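Local atomic coordinates of 6-phosphogluconate dehydrogenase (PDB entry 5U5G), a protein that probably catalyses the NADPH-dependent reduction of 2-oxopropylphosphonate, a late step in fosfomycin biosynthesis in pseudomonads. Residues G237-C240 and K241-L245. Sequence-based numbering, arbitrary orientation.
With NAP (NADP nicotinamide-adenine-dinucleotide phosphate), chain E; 7VD ((2-oxopropyl)phosphonic acid), chain F.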
loop_
_atom_site.group_PDB
_atom_site.type_symbol
_atom_site.label_atom_id
_atom_site.label_comp_id
_atom_site.label_asym_id
_atom_site.label_seq_id
_atom_site.Cartn_x
_atom_site.Cartn_y
_atom_site.Cartn_z
ATOM N N GLY A 237 15.163 11.576 -10.140
ATOM C CA GLY A 237 14.738 12.530 -11.153
ATOM C C GLY A 237 13.322 12.274 -11.630
ATOM O O GLY A 237 12.508 13.200 -11.730
ATOM N N VAL A 238 13.003 11.004 -11.919
ATOM C CA VAL A 238 11.658 10.659 -12.373
ATOM C C VAL A 238 10.645 10.834 -11.243
ATOM O O VAL A 238 9.551 11.378 -11.447
ATOM C CB VAL A 238 11.641 9.226 -12.939
ATOM C CG1 VAL A 238 10.229 8.664 -12.967
ATOM C CG2 VAL A 238 12.237 9.217 -14.355
ATOM N N ARG A 239 10.994 10.377 -10.040
ATOM C CA ARG A 239 10.098 10.500 -8.896
ATOM C C ARG A 239 9.778 11.962 -8.609
ATOM O O ARG A 239 8.610 12.329 -8.420
ATOM C CB ARG A 239 10.733 9.834 -7.667
ATOM C CG ARG A 239 9.845 9.810 -6.419
ATOM C CD ARG A 239 9.209 8.430 -6.253
ATOM N NE ARG A 239 7.822 8.471 -6.665
ATOM C CZ ARG A 239 7.125 7.448 -7.150
ATOM N NH1 ARG A 239 7.676 6.255 -7.333
ATOM N NH2 ARG A 239 5.855 7.644 -7.481
ATOM N N CYS A 240 10.809 12.817 -8.593
ATOM C CA CYS A 240 10.612 14.235 -8.275
ATOM C C CYS A 240 9.901 14.989 -9.397
ATOM O O CYS A 240 9.169 15.952 -9.123
ATOM C CB CYS A 240 11.961 14.894 -7.950
ATOM S SG CYS A 240 12.610 14.443 -6.295
ATOM N N LYS A 241 10.096 14.577 -10.655
ATOM C CA LYS A 241 9.291 15.128 -11.739
ATOM C C LYS A 241 7.803 14.945 -11.449
ATOM O O LYS A 241 7.008 15.884 -11.586
ATOM C CB LYS A 241 9.672 14.475 -13.074
ATOM C CG LYS A 241 8.594 14.629 -14.160
ATOM C CD LYS A 241 8.984 13.995 -15.493
ATOM C CE LYS A 241 8.995 12.455 -15.444
ATOM N NZ LYS A 241 7.649 11.824 -15.333
ATOM N N ASP A 242 7.408 13.740 -11.021
ATOM C CA ASP A 242 5.993 13.480 -10.782
ATOM C C ASP A 242 5.492 14.216 -9.540
ATOM O O ASP A 242 4.370 14.734 -9.534
ATOM C CB ASP A 242 5.743 11.971 -10.680
ATOM C CG ASP A 242 5.994 11.250 -11.999
ATOM O OD1 ASP A 242 6.151 11.945 -13.035
ATOM O OD2 ASP A 242 6.045 9.995 -12.006
ATOM N N LEU A 243 6.319 14.298 -8.493
ATOM C CA LEU A 243 5.944 15.061 -7.303
ATOM C C LEU A 243 5.730 16.534 -7.640
ATOM O O LEU A 243 4.850 17.197 -7.076
ATOM C CB LEU A 243 7.031 14.922 -6.234
ATOM C CG LEU A 243 6.867 14.001 -5.013
ATOM C CD1 LEU A 243 5.439 13.483 -4.811
ATOM C CD2 LEU A 243 7.898 12.884 -4.981
ATOM N N GLU A 244 6.545 17.065 -8.545
ATOM C CA GLU A 244 6.390 18.448 -8.967
ATOM C C GLU A 244 5.121 18.635 -9.796
ATOM O O GLU A 244 4.433 19.653 -9.666
ATOM C CB GLU A 244 7.635 18.882 -9.744
ATOM C CG GLU A 244 7.598 20.308 -10.270
ATOM C CD GLU A 244 7.529 21.336 -9.164
ATOM O OE1 GLU A 244 7.938 21.018 -8.017
ATOM O OE2 GLU A 244 7.061 22.464 -9.448
ATOM N N LEU A 245 4.775 17.662 -10.637
ATOM C CA LEU A 245 3.481 17.741 -11.312
ATOM C C LEU A 245 2.340 17.787 -10.296
ATOM O O LEU A 245 1.398 18.576 -10.443
ATOM C CB LEU A 245 3.310 16.571 -12.274
ATOM C CG LEU A 245 4.302 16.517 -13.440
ATOM C CD1 LEU A 245 4.154 15.208 -14.188
ATOM C CD2 LEU A 245 4.102 17.703 -14.379
HETATM P PA NAP E . 14.867 7.445 -17.775
HETATM O O1A NAP E . 15.486 8.603 -17.081
HETATM O O2A NAP E . 15.325 6.036 -17.492
HETATM O O5B NAP E . 14.925 7.680 -19.418
HETATM C C5B NAP E . 14.423 8.969 -19.675
HETATM C C4B NAP E . 14.173 9.046 -21.197
HETATM O O4B NAP E . 13.793 10.363 -21.595
HETATM C C3B NAP E . 15.481 8.630 -21.962
HETATM O O3B NAP E . 15.127 7.991 -23.150
HETATM C C2B NAP E . 16.057 10.017 -22.310
HETATM O O2B NAP E . 16.811 10.063 -23.421
HETATM C C1B NAP E . 14.695 10.759 -22.612
HETATM N N9A NAP E . 14.924 12.190 -22.552
HETATM C C8A NAP E . 14.995 13.035 -21.426
HETATM N N7A NAP E . 15.262 14.330 -21.751
HETATM C C5A NAP E . 15.376 14.301 -23.148
HETATM C C6A NAP E . 15.647 15.304 -24.096
HETATM N N6A NAP E . 15.852 16.605 -23.708
HETATM N N1A NAP E . 15.717 15.023 -25.422
HETATM C C2A NAP E . 15.506 13.714 -25.765
HETATM N N3A NAP E . 15.233 12.657 -24.987
HETATM C C4A NAP E . 15.172 12.980 -23.658
HETATM O O3 NAP E . 13.319 7.676 -17.278
HETATM P PN NAP E . 12.439 6.342 -17.180
HETATM O O1N NAP E . 12.504 5.503 -18.395
HETATM O O2N NAP E . 12.367 5.774 -15.780
HETATM O O5D NAP E . 10.829 7.010 -17.268
HETATM C C5D NAP E . 10.477 7.327 -18.540
HETATM C C4D NAP E . 9.005 7.695 -18.501
HETATM O O4D NAP E . 8.232 6.580 -17.988
HETATM C C3D NAP E . 8.794 8.897 -17.489
HETATM O O3D NAP E . 7.797 9.737 -17.998
HETATM C C2D NAP E . 8.329 8.204 -16.227
HETATM O O2D NAP E . 7.477 8.994 -15.437
HETATM C C1D NAP E . 7.505 7.031 -16.852
HETATM N N1N NAP E . 7.393 5.915 -15.935
HETATM C C2N NAP E . 8.538 5.281 -15.381
HETATM C C3N NAP E . 8.360 4.172 -14.580
HETATM C C7N NAP E . 9.518 3.472 -14.017
HETATM O O7N NAP E . 9.410 2.453 -13.333
HETATM N N7N NAP E . 10.796 3.925 -14.296
HETATM C C4N NAP E . 6.996 3.596 -14.306
HETATM C C5N NAP E . 5.895 4.345 -14.913
HETATM C C6N NAP E . 6.106 5.432 -15.655
HETATM P P2B NAP E . 18.591 9.632 -23.174
HETATM O O1X NAP E . 18.443 8.149 -23.032
HETATM O O2X NAP E . 19.229 10.143 -24.469
HETATM O O3X NAP E . 18.864 10.425 -21.919
HETATM P P1 7VD F . 5.395 2.990 -11.134
HETATM C C1 7VD F . 6.838 4.080 -11.288
HETATM O O2 7VD F . 4.069 3.712 -11.106
HETATM O O3 7VD F . 5.379 1.926 -12.206
HETATM O O4 7VD F . 5.685 2.367 -9.790
HETATM C C6 7VD F . 6.558 5.524 -11.617
HETATM O O7 7VD F . 5.638 5.841 -12.371
HETATM C C8 7VD F . 7.468 6.530 -10.968
#
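V238 and R239, with K241 and D242 one turn on, let a single stretch of helix serve cofactor and 2-oxopropylphosphonate together. Backbone bonds run from i+4 to i: K241 N to G237 O, D242 N to V238 O, L243 N to R239 O, E244 N to C240 O. V238 CG1 lies 3.7 Å from NAP O2D and CG2 3.5 Å from the bridging O3. K241 bends at chi3 and chi4, both near 70°, bringing NZ to NAP O2D at 2.8 Å and, weakly, to O3D. NZ also bonds T98 O and meets D242 OD1 at 2.7 Å, syn but somewhat out of the carboxylate plane. The nicotinamide ribose hydroxyls and this carboxylate thus share one ammonium. D242 OD2, weakly bonded by N177 ND2, lies 3.9 Å from 7VD C8. R239, bent at chi2 (101°) and chi3 (-103°), lays a guanidinium face against that methyl, NH1 to C8 3.7 Å. E180 salt-bridges NH2, while Y217 and Q279 bond NH1, which should hold the group in its plane. L243 CD2 packs 3.9 Å from R239 CG, the side chains slanting across each other. Helix 236-247 lines the interdomain cleft, as in 3-hydroxyisobutyrate dehydrogenases: K241 and D242 touch Rossmann-domain loops at A67 and T98, L243 helix 168-196 and F266 of helix 257-273.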